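Local coordinates for acyl-CoA dehydrogenase family protein (Porphyromonas gingivalis, PDB 2OKU) that is the C-terminal domain of a probable FAD-dependent acyl-CoA dehydrogenase, one of a family of flavoenzymes that oxidise the acyl chains of coenzyme A thioesters, at residues T42-A47 with E105-D110; Q1-I6 with L60-A65. One frame throughout, in Å; residues are numbered along the deposited sequence.

Contact 1 of 2, residues T42-A47 with E105-D110; sequences TDRAEA and EQEKID
Glu107 OE1 is gripped by both terminal nitrogens of Arg44. Arg44 NH2 lies 2.8 Å from Glu107 OE1, and Arg44 NH1 lies 3.0 Å from the same Glu107 OE1. The guanidinium meets the carboxylate end-on, yet both N-H groups converge on one oxygen. NH2 reaches its syn side and NH1 its anti side, and both bonds are bent, the one from NH1 more so, as is expected when two N-H groups share one acceptor. The two flat groups are nearly coplanar, 22° apart, and OE1 lies close to the guanidinium plane, at its edge. Asp110 comes over one face instead; its OD2 stands 3.2 Å from Arg44 NH2 but well out of the plane, an attraction of charges with no N-H aimed at it.

This salt-bridge network joins helix 32-53 to helix 92-115 in the all-helical bundle of the acyl-CoA dehydrogenase C-terminal domain. The short helical segments run nearly parallel, 20° apart, and their axes approach no closer than 11.1 Å, a gap that suits long side chains. Arginine spans it by swinging CG away from the backbone N (chi1 -157°) and then bending at chi2.

Water fills in the polar layer. One molecule links Arg44 NH1 to Gln106 OE1, and another donates to both Arg44 O and Asp110 OD1, an oxygen that also pairs with Arg114. Gln106 lies on the buried side, where its NE2 sits 4.1 Å from Ala45 CB. That amide nitrogen donates to the backbone carbonyls of Met71 and Met41, so glutamine can be buried with its N-H groups satisfied, while the small methyl of Ala45 leaves room for it.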
ATOM      1  N   THR A  42     -10.274   0.562   9.883  1.00 20.64           N
ATOM      2  CA  THR A  42     -10.588  -0.814  10.286  1.00 20.08           C
ATOM      3  C   THR A  42     -12.053  -0.911  10.767  1.00 20.04           C
ATOM      4  O   THR A  42     -12.809  -1.769  10.304  1.00 19.15           O
ATOM      5  CB  THR A  42      -9.606  -1.318  11.360  1.00 20.18           C
ATOM      6  OG1 THR A  42      -8.264  -1.110  10.912  1.00 18.57           O
ATOM      7  CG2 THR A  42      -9.821  -2.796  11.687  1.00 19.87           C
ATOM      8  N   ASP A  43     -12.456  -0.019  11.660  1.00 20.52           N
ATOM      9  CA  ASP A  43     -13.843   0.026  12.111  1.00 21.18           C
ATOM     10  C   ASP A  43     -14.801   0.242  10.922  1.00 21.04           C
ATOM     11  O   ASP A  43     -15.861  -0.347  10.893  1.00 20.36           O
ATOM     12  CB  ASP A  43     -14.083   1.145  13.125  1.00 21.86           C
ATOM     13  CG  ASP A  43     -13.281   0.990  14.425  1.00 23.56           C
ATOM     14  OD1 ASP A  43     -12.750  -0.097  14.719  1.00 23.62           O
ATOM     15  OD2 ASP A  43     -13.179   2.007  15.154  1.00 24.15           O
ATOM     16  N   ARG A  44     -14.424   1.108   9.975  1.00 21.48           N
ATOM     17  CA  ARG A  44     -15.248   1.383   8.774  1.00 21.96           C
ATOM     18  C   ARG A  44     -15.433   0.128   7.919  1.00 21.22           C
ATOM     19  O   ARG A  44     -16.548  -0.172   7.467  1.00 20.95           O
ATOM     20  CB  ARG A  44     -14.614   2.482   7.920  1.00 22.70           C
ATOM     21  CG  ARG A  44     -15.549   3.225   7.007  1.00 26.11           C
ATOM     22  CD  ARG A  44     -15.679   4.645   7.552  1.00 32.99           C
ATOM     23  NE  ARG A  44     -16.731   5.452   6.947  1.00 34.65           N
ATOM     24  CZ  ARG A  44     -16.623   6.149   5.831  1.00 35.40           C
ATOM     25  NH1 ARG A  44     -15.504   6.116   5.109  1.00 34.45           N
ATOM     26  NH2 ARG A  44     -17.671   6.874   5.428  1.00 36.09           N
ATOM     27  N   ALA A  45     -14.353  -0.624   7.719  1.00 20.58           N
ATOM     28  CA  ALA A  45     -14.444  -1.903   6.997  1.00 20.15           C
ATOM     29  C   ALA A  45     -15.390  -2.903   7.702  1.00 20.37           C
ATOM     30  O   ALA A  45     -16.251  -3.470   7.077  1.00 19.44           O
ATOM     31  CB  ALA A  45     -13.035  -2.523   6.820  1.00 19.60           C
ATOM     32  N   GLU A  46     -15.218  -3.084   9.012  1.00 19.97           N
ATOM     33  CA  GLU A  46     -16.058  -3.975   9.798  1.00 20.67           C
ATOM     34  C   GLU A  46     -17.515  -3.543   9.697  1.00 20.08           C
ATOM     35  O   GLU A  46     -18.393  -4.379   9.545  1.00 19.50           O
ATOM     36  CB  GLU A  46     -15.609  -3.971  11.268  1.00 20.37           C
ATOM     37  CG  GLU A  46     -16.432  -4.864  12.205  1.00 21.67           C
ATOM     38  CD  GLU A  46     -15.926  -4.818  13.623  1.00 21.74           C
ATOM     39  OE1 GLU A  46     -15.929  -3.709  14.211  1.00 23.62           O
ATOM     40  OE2 GLU A  46     -15.502  -5.874  14.125  1.00 22.65           O
ATOM     41  N   ALA A  47     -17.757  -2.241   9.823  1.00 20.66           N
ATOM     42  CA  ALA A  47     -19.126  -1.713   9.815  1.00 20.81           C
ATOM     43  C   ALA A  47     -19.778  -1.952   8.462  1.00 20.45           C
ATOM     44  O   ALA A  47     -20.937  -2.324   8.401  1.00 21.10           O
ATOM     45  CB  ALA A  47     -19.153  -0.230  10.165  1.00 20.93           C
ATOM     46  N   GLU A 105     -10.342   5.646  -1.335  1.00 18.36           N
ATOM     47  CA  GLU A 105     -10.909   4.456  -1.933  1.00 18.60           C
ATOM     48  C   GLU A 105     -11.930   3.795  -1.033  1.00 18.03           C
ATOM     49  O   GLU A 105     -12.970   3.366  -1.526  1.00 18.60           O
ATOM     50  CB  GLU A 105      -9.808   3.479  -2.385  1.00 18.80           C
ATOM     51  CG  GLU A 105      -8.864   3.999  -3.487  1.00 20.80           C
ATOM     52  CD  GLU A 105      -9.625   4.458  -4.726  1.00 23.88           C
ATOM     53  OE1 GLU A 105     -10.374   3.663  -5.283  1.00 23.31           O
ATOM     54  OE2 GLU A 105      -9.517   5.630  -5.096  1.00 26.19           O
ATOM     55  N   GLN A 106     -11.690   3.783   0.281  1.00 17.77           N
ATOM     56  CA  GLN A 106     -12.662   3.270   1.229  1.00 18.96           C
ATOM     57  C   GLN A 106     -13.970   4.088   1.182  1.00 18.44           C
ATOM     58  O   GLN A 106     -15.057   3.546   1.283  1.00 17.51           O
ATOM     59  CB  GLN A 106     -12.122   3.291   2.651  1.00 18.84           C
ATOM     60  CG  GLN A 106     -11.278   2.090   3.040  1.00 19.69           C
ATOM     61  CD  GLN A 106     -11.281   1.880   4.549  1.00 21.43           C
ATOM     62  OE1 GLN A 106     -11.378   2.844   5.324  1.00 20.10           O
ATOM     63  NE2 GLN A 106     -11.162   0.616   4.978  1.00 19.04           N
ATOM     64  N   GLU A 107     -13.842   5.399   1.029  1.00 19.00           N
ATOM     65  CA  GLU A 107     -15.004   6.266   1.008  1.00 19.08           C
ATOM     66  C   GLU A 107     -15.875   5.982  -0.235  1.00 18.47           C
ATOM     67  O   GLU A 107     -17.082   5.886  -0.140  1.00 19.47           O
ATOM     68  CB  GLU A 107     -14.567   7.727   1.050  1.00 19.24           C
ATOM     69  CG  GLU A 107     -15.682   8.744   1.006  1.00 20.78           C
ATOM     70  CD  GLU A 107     -16.837   8.539   1.987  1.00 25.09           C
ATOM     71  OE1 GLU A 107     -16.595   8.192   3.161  1.00 22.79           O
ATOM     72  OE2 GLU A 107     -18.003   8.791   1.589  1.00 26.65           O
ATOM     73  N   LYS A 108     -15.237   5.801  -1.380  1.00 19.32           N
ATOM     74  CA  LYS A 108     -15.942   5.474  -2.627  1.00 20.24           C
ATOM     75  C   LYS A 108     -16.725   4.144  -2.486  1.00 19.00           C
ATOM     76  O   LYS A 108     -17.903   4.037  -2.855  1.00 18.06           O
ATOM     77  CB  LYS A 108     -14.942   5.371  -3.780  1.00 21.16           C
ATOM     78  CG  LYS A 108     -14.298   6.701  -4.261  1.00 22.28           C
ATOM     79  CD  LYS A 108     -13.203   6.322  -5.264  1.00 24.53           C
ATOM     80  CE  LYS A 108     -12.390   7.471  -5.711  1.00 27.27           C
ATOM     81  NZ  LYS A 108     -11.358   7.060  -6.706  1.00 28.39           N
ATOM     82  N   ILE A 109     -16.070   3.161  -1.892  1.00 18.85           N
ATOM     83  CA  ILE A 109     -16.684   1.856  -1.670  1.00 19.05           C
ATOM     84  C   ILE A 109     -17.835   1.978  -0.679  1.00 19.03           C
ATOM     85  O   ILE A 109     -18.937   1.519  -0.946  1.00 18.42           O
ATOM     86  CB  ILE A 109     -15.694   0.790  -1.162  1.00 17.84           C
ATOM     87  CG1 ILE A 109     -14.569   0.516  -2.173  1.00 19.01           C
ATOM     88  CG2 ILE A 109     -16.481  -0.518  -0.819  1.00 19.33           C
ATOM     89  CD1 ILE A 109     -13.322  -0.216  -1.597  1.00 20.26           C
ATOM     90  N   ASP A 110     -17.575   2.588   0.475  1.00 19.49           N
ATOM     91  CA  ASP A 110     -18.611   2.751   1.506  1.00 19.62           C
ATOM     92  C   ASP A 110     -19.890   3.455   0.967  1.00 19.53           C
ATOM     93  O   ASP A 110     -20.994   2.988   1.188  1.00 19.67           O
ATOM     94  CB  ASP A 110     -18.034   3.558   2.675  1.00 20.09           C
ATOM     95  CG  ASP A 110     -18.961   3.580   3.854  1.00 21.54           C
ATOM     96  OD1 ASP A 110     -19.056   2.563   4.532  1.00 23.24           O
ATOM     97  OD2 ASP A 110     -19.585   4.624   4.088  1.00 22.12           O
TER
HETATM   98  O   HOH W   1     -12.568   5.227   5.848  1.00 19.97           O
HETATM   99  O   HOH W   2     -18.520   1.831   7.055  1.00 20.15           O
HETATM  100  O   HOH W   3     -20.615   5.596   6.241  1.00 32.80           O

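Contact 2 of 2, residues Q1-I6 with L60-A65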
ATOM      1  N   GLN A   1     -19.327 -19.732  -2.884  1.00 46.55           N
ATOM      2  CA  GLN A   1     -18.166 -19.749  -3.820  1.00 46.21           C
ATOM      3  C   GLN A   1     -17.348 -18.472  -3.673  1.00 45.25           C
ATOM      4  O   GLN A   1     -16.251 -18.508  -3.115  1.00 45.19           O
ATOM      5  CB  GLN A   1     -18.626 -19.916  -5.263  1.00 47.32           C
ATOM      6  CG  GLN A   1     -17.485 -19.797  -6.301  1.00 48.66           C
ATOM      7  CD  GLN A   1     -16.435 -20.899  -6.161  1.00 51.72           C
ATOM      8  OE1 GLN A   1     -15.301 -20.631  -5.757  1.00 53.64           O
ATOM      9  NE2 GLN A   1     -16.814 -22.144  -6.491  1.00 51.04           N
ATOM     10  N   VAL A   2     -17.867 -17.350  -4.170  1.00 43.63           N
ATOM     11  CA  VAL A   2     -17.285 -16.054  -3.836  1.00 42.46           C
ATOM     12  C   VAL A   2     -17.437 -15.829  -2.326  1.00 41.21           C
ATOM     13  O   VAL A   2     -16.490 -15.440  -1.659  1.00 41.52           O
ATOM     14  CB  VAL A   2     -17.938 -14.899  -4.614  1.00 42.89           C
ATOM     15  CG1 VAL A   2     -18.092 -13.714  -3.733  1.00 43.41           C
ATOM     16  CG2 VAL A   2     -17.115 -14.551  -5.896  1.00 42.33           C
ATOM     17  N   VAL A   3     -18.633 -16.080  -1.810  1.00 40.18           N
ATOM     18  CA  VAL A   3     -18.885 -16.112  -0.361  1.00 39.24           C
ATOM     19  C   VAL A   3     -17.840 -16.983   0.385  1.00 37.25           C
ATOM     20  O   VAL A   3     -17.229 -16.519   1.348  1.00 36.93           O
ATOM     21  CB  VAL A   3     -20.353 -16.570  -0.067  1.00 39.80           C
ATOM     22  CG1 VAL A   3     -20.597 -17.997  -0.520  1.00 42.10           C
ATOM     23  CG2 VAL A   3     -20.709 -16.411   1.400  1.00 41.13           C
ATOM     24  N   ALA A   4     -17.598 -18.203  -0.100  1.00 35.18           N
ATOM     25  CA  ALA A   4     -16.626 -19.124   0.503  1.00 33.51           C
ATOM     26  C   ALA A   4     -15.217 -18.553   0.434  1.00 31.73           C
ATOM     27  O   ALA A   4     -14.486 -18.566   1.430  1.00 30.65           O
ATOM     28  CB  ALA A   4     -16.669 -20.512  -0.210  1.00 33.45           C
ATOM     29  N   ALA A   5     -14.839 -18.057  -0.742  1.00 29.81           N
ATOM     30  CA  ALA A   5     -13.504 -17.475  -0.951  1.00 29.84           C
ATOM     31  C   ALA A   5     -13.237 -16.298  -0.025  1.00 28.10           C
ATOM     32  O   ALA A   5     -12.077 -15.906   0.192  1.00 29.31           O
ATOM     33  CB  ALA A   5     -13.338 -17.019  -2.424  1.00 29.91           C
ATOM     34  N   ILE A   6     -14.292 -15.702   0.514  1.00 26.78           N
ATOM     35  CA  ILE A   6     -14.109 -14.535   1.392  1.00 25.94           C
ATOM     36  C   ILE A   6     -14.615 -14.735   2.833  1.00 24.31           C
ATOM     37  O   ILE A   6     -14.789 -13.782   3.553  1.00 23.71           O
ATOM     38  CB  ILE A   6     -14.659 -13.184   0.773  1.00 26.04           C
ATOM     39  CG1 ILE A   6     -16.163 -13.006   0.895  1.00 26.85           C
ATOM     40  CG2 ILE A   6     -14.210 -12.983  -0.677  1.00 26.83           C
ATOM     41  CD1 ILE A   6     -16.541 -11.490   0.850  1.00 27.50           C
ATOM     42  N   LEU A  60     -26.807 -10.317  -2.680  1.00 25.53           N
ATOM     43  CA  LEU A  60     -26.164  -9.049  -2.361  1.00 25.32           C
ATOM     44  C   LEU A  60     -24.737  -9.288  -1.888  1.00 24.72           C
ATOM     45  O   LEU A  60     -23.824  -8.602  -2.321  1.00 23.60           O
ATOM     46  CB  LEU A  60     -26.943  -8.286  -1.293  1.00 25.23           C
ATOM     47  CG  LEU A  60     -26.407  -6.879  -0.954  1.00 25.32           C
ATOM     48  CD1 LEU A  60     -26.503  -5.912  -2.149  1.00 23.80           C
ATOM     49  CD2 LEU A  60     -27.160  -6.327   0.222  1.00 25.10           C
ATOM     50  N   LEU A  61     -24.545 -10.263  -0.998  1.00 24.55           N
ATOM     51  CA  LEU A  61     -23.196 -10.539  -0.480  1.00 24.67           C
ATOM     52  C   LEU A  61     -22.285 -10.944  -1.606  1.00 23.78           C
ATOM     53  O   LEU A  61     -21.177 -10.498  -1.688  1.00 23.64           O
ATOM     54  CB  LEU A  61     -23.217 -11.636   0.600  1.00 24.50           C
ATOM     55  CG  LEU A  61     -21.859 -12.041   1.191  1.00 25.85           C
ATOM     56  CD1 LEU A  61     -21.139 -10.818   1.807  1.00 25.47           C
ATOM     57  CD2 LEU A  61     -22.035 -13.148   2.247  1.00 25.99           C
ATOM     58  N   ASP A  62     -22.754 -11.826  -2.482  1.00 24.06           N
ATOM     59  CA  ASP A  62     -21.967 -12.249  -3.617  1.00 24.29           C
ATOM     60  C   ASP A  62     -21.604 -11.075  -4.532  1.00 23.84           C
ATOM     61  O   ASP A  62     -20.481 -10.974  -5.040  1.00 24.32           O
ATOM     62  CB  ASP A  62     -22.750 -13.301  -4.414  1.00 25.47           C
ATOM     63  CG  ASP A  62     -22.939 -14.587  -3.648  1.00 30.29           C
ATOM     64  OD1 ASP A  62     -22.209 -14.827  -2.647  1.00 36.53           O
ATOM     65  OD2 ASP A  62     -23.839 -15.364  -4.034  1.00 36.29           O
ATOM     66  N   PHE A  63     -22.566 -10.185  -4.751  1.00 23.50           N
ATOM     67  CA  PHE A  63     -22.352  -9.005  -5.613  1.00 22.57           C
ATOM     68  C   PHE A  63     -21.311  -8.024  -5.016  1.00 21.70           C
ATOM     69  O   PHE A  63     -20.492  -7.448  -5.737  1.00 21.90           O
ATOM     70  CB  PHE A  63     -23.688  -8.297  -5.828  1.00 22.48           C
ATOM     71  CG  PHE A  63     -23.582  -7.052  -6.616  1.00 22.78           C
ATOM     72  CD1 PHE A  63     -23.320  -7.095  -7.984  1.00 23.13           C
ATOM     73  CD2 PHE A  63     -23.746  -5.814  -5.996  1.00 23.03           C
ATOM     74  CE1 PHE A  63     -23.214  -5.907  -8.723  1.00 24.88           C
ATOM     75  CE2 PHE A  63     -23.632  -4.627  -6.717  1.00 23.36           C
ATOM     76  CZ  PHE A  63     -23.372  -4.664  -8.082  1.00 23.98           C
ATOM     77  N   GLN A  64     -21.381  -7.837  -3.700  1.00 20.98           N
ATOM     78  CA  GLN A  64     -20.533  -6.890  -2.977  1.00 20.65           C
ATOM     79  C   GLN A  64     -19.250  -7.504  -2.458  1.00 20.99           C
ATOM     80  O   GLN A  64     -18.418  -6.799  -1.879  1.00 20.60           O
ATOM     81  CB  GLN A  64     -21.299  -6.296  -1.795  1.00 20.19           C
ATOM     82  CG  GLN A  64     -22.613  -5.571  -2.117  1.00 19.85           C
ATOM     83  CD  GLN A  64     -22.457  -4.324  -2.978  1.00 20.59           C
ATOM     84  OE1 GLN A  64     -21.489  -4.183  -3.730  1.00 20.35           O
ATOM     85  NE2 GLN A  64     -23.449  -3.423  -2.903  1.00 22.19           N
ATOM     86  N   ALA A  65     -19.072  -8.809  -2.651  1.00 20.86           N
ATOM     87  CA  ALA A  65     -17.903  -9.525  -2.089  1.00 21.06           C
ATOM     88  C   ALA A  65     -16.552  -8.895  -2.375  1.00 21.43           C
ATOM     89  O   ALA A  65     -15.771  -8.657  -1.449  1.00 20.66           O
ATOM     90  CB  ALA A  65     -17.898 -11.027  -2.516  1.00 20.48           C
TER
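The side chains of Val3 and Leu61 cross at about a right angle and meet through one methyl each, Val3 CG2 to Leu61 CD2 at 3.6 Å. In Val3 the torsion (chi1 64°) puts CG2 opposite the backbone N, which carries this methyl to Leu61. The backbone itself sets Val3 CB beside the next residue of the facing helix. There Asp62 slants past Val3, and its OD1 lies 3.6 Å from Val3 CB. This is van der Waals contact without a hydrogen bond; the aspartate suits a partly exposed place, where OD1 also takes a weak hydrogen bond from Gln58 NE2.

One turn further along, Ala65 points its methyl at the N-terminal segment. Ile6 lays the end of its longer branch against it, CD1 3.7 Å from Ala65 CB and equally far from Ala65 O. A small residue lets isoleucine come right up to the helix backbone. Val2 also faces this surface, though the modelled placing of its branch is doubtful.

No hydrogen bond crosses the interface, and what holds it is apolar branches fitted to the side of a helix. Ile6 closes the short helix 2-5 and stands just before helix 7-11, while its side chain continues onto Val69 of helix 58-87. On that long helix Phe63 and Gln64 point away from the N-terminal segment, and their side chains touch Tyr112 of helix 92-115, so helix 58-87 lies between the chain's start and the last long helix.

From the N terminus, helix 2-5 opens the chain, and residues 60-65, near the start of helix 58-87, close the loop of contact 2. Inside that loop the chain passes through helix 13-22 and all of helix 32-53, where the first half of contact 1 lies. Contact 1 closes later, at residues 105-110 on helix 92-115, so the two loops cross and neither nests within the other. The centres of contact 1 and contact 2 are about 17 Å apart, and their nearest atoms about 7 Å. Contact 2 lays the chain's start on helix 58-87, whereas contact 1 joins the long helices preceding and following that helix.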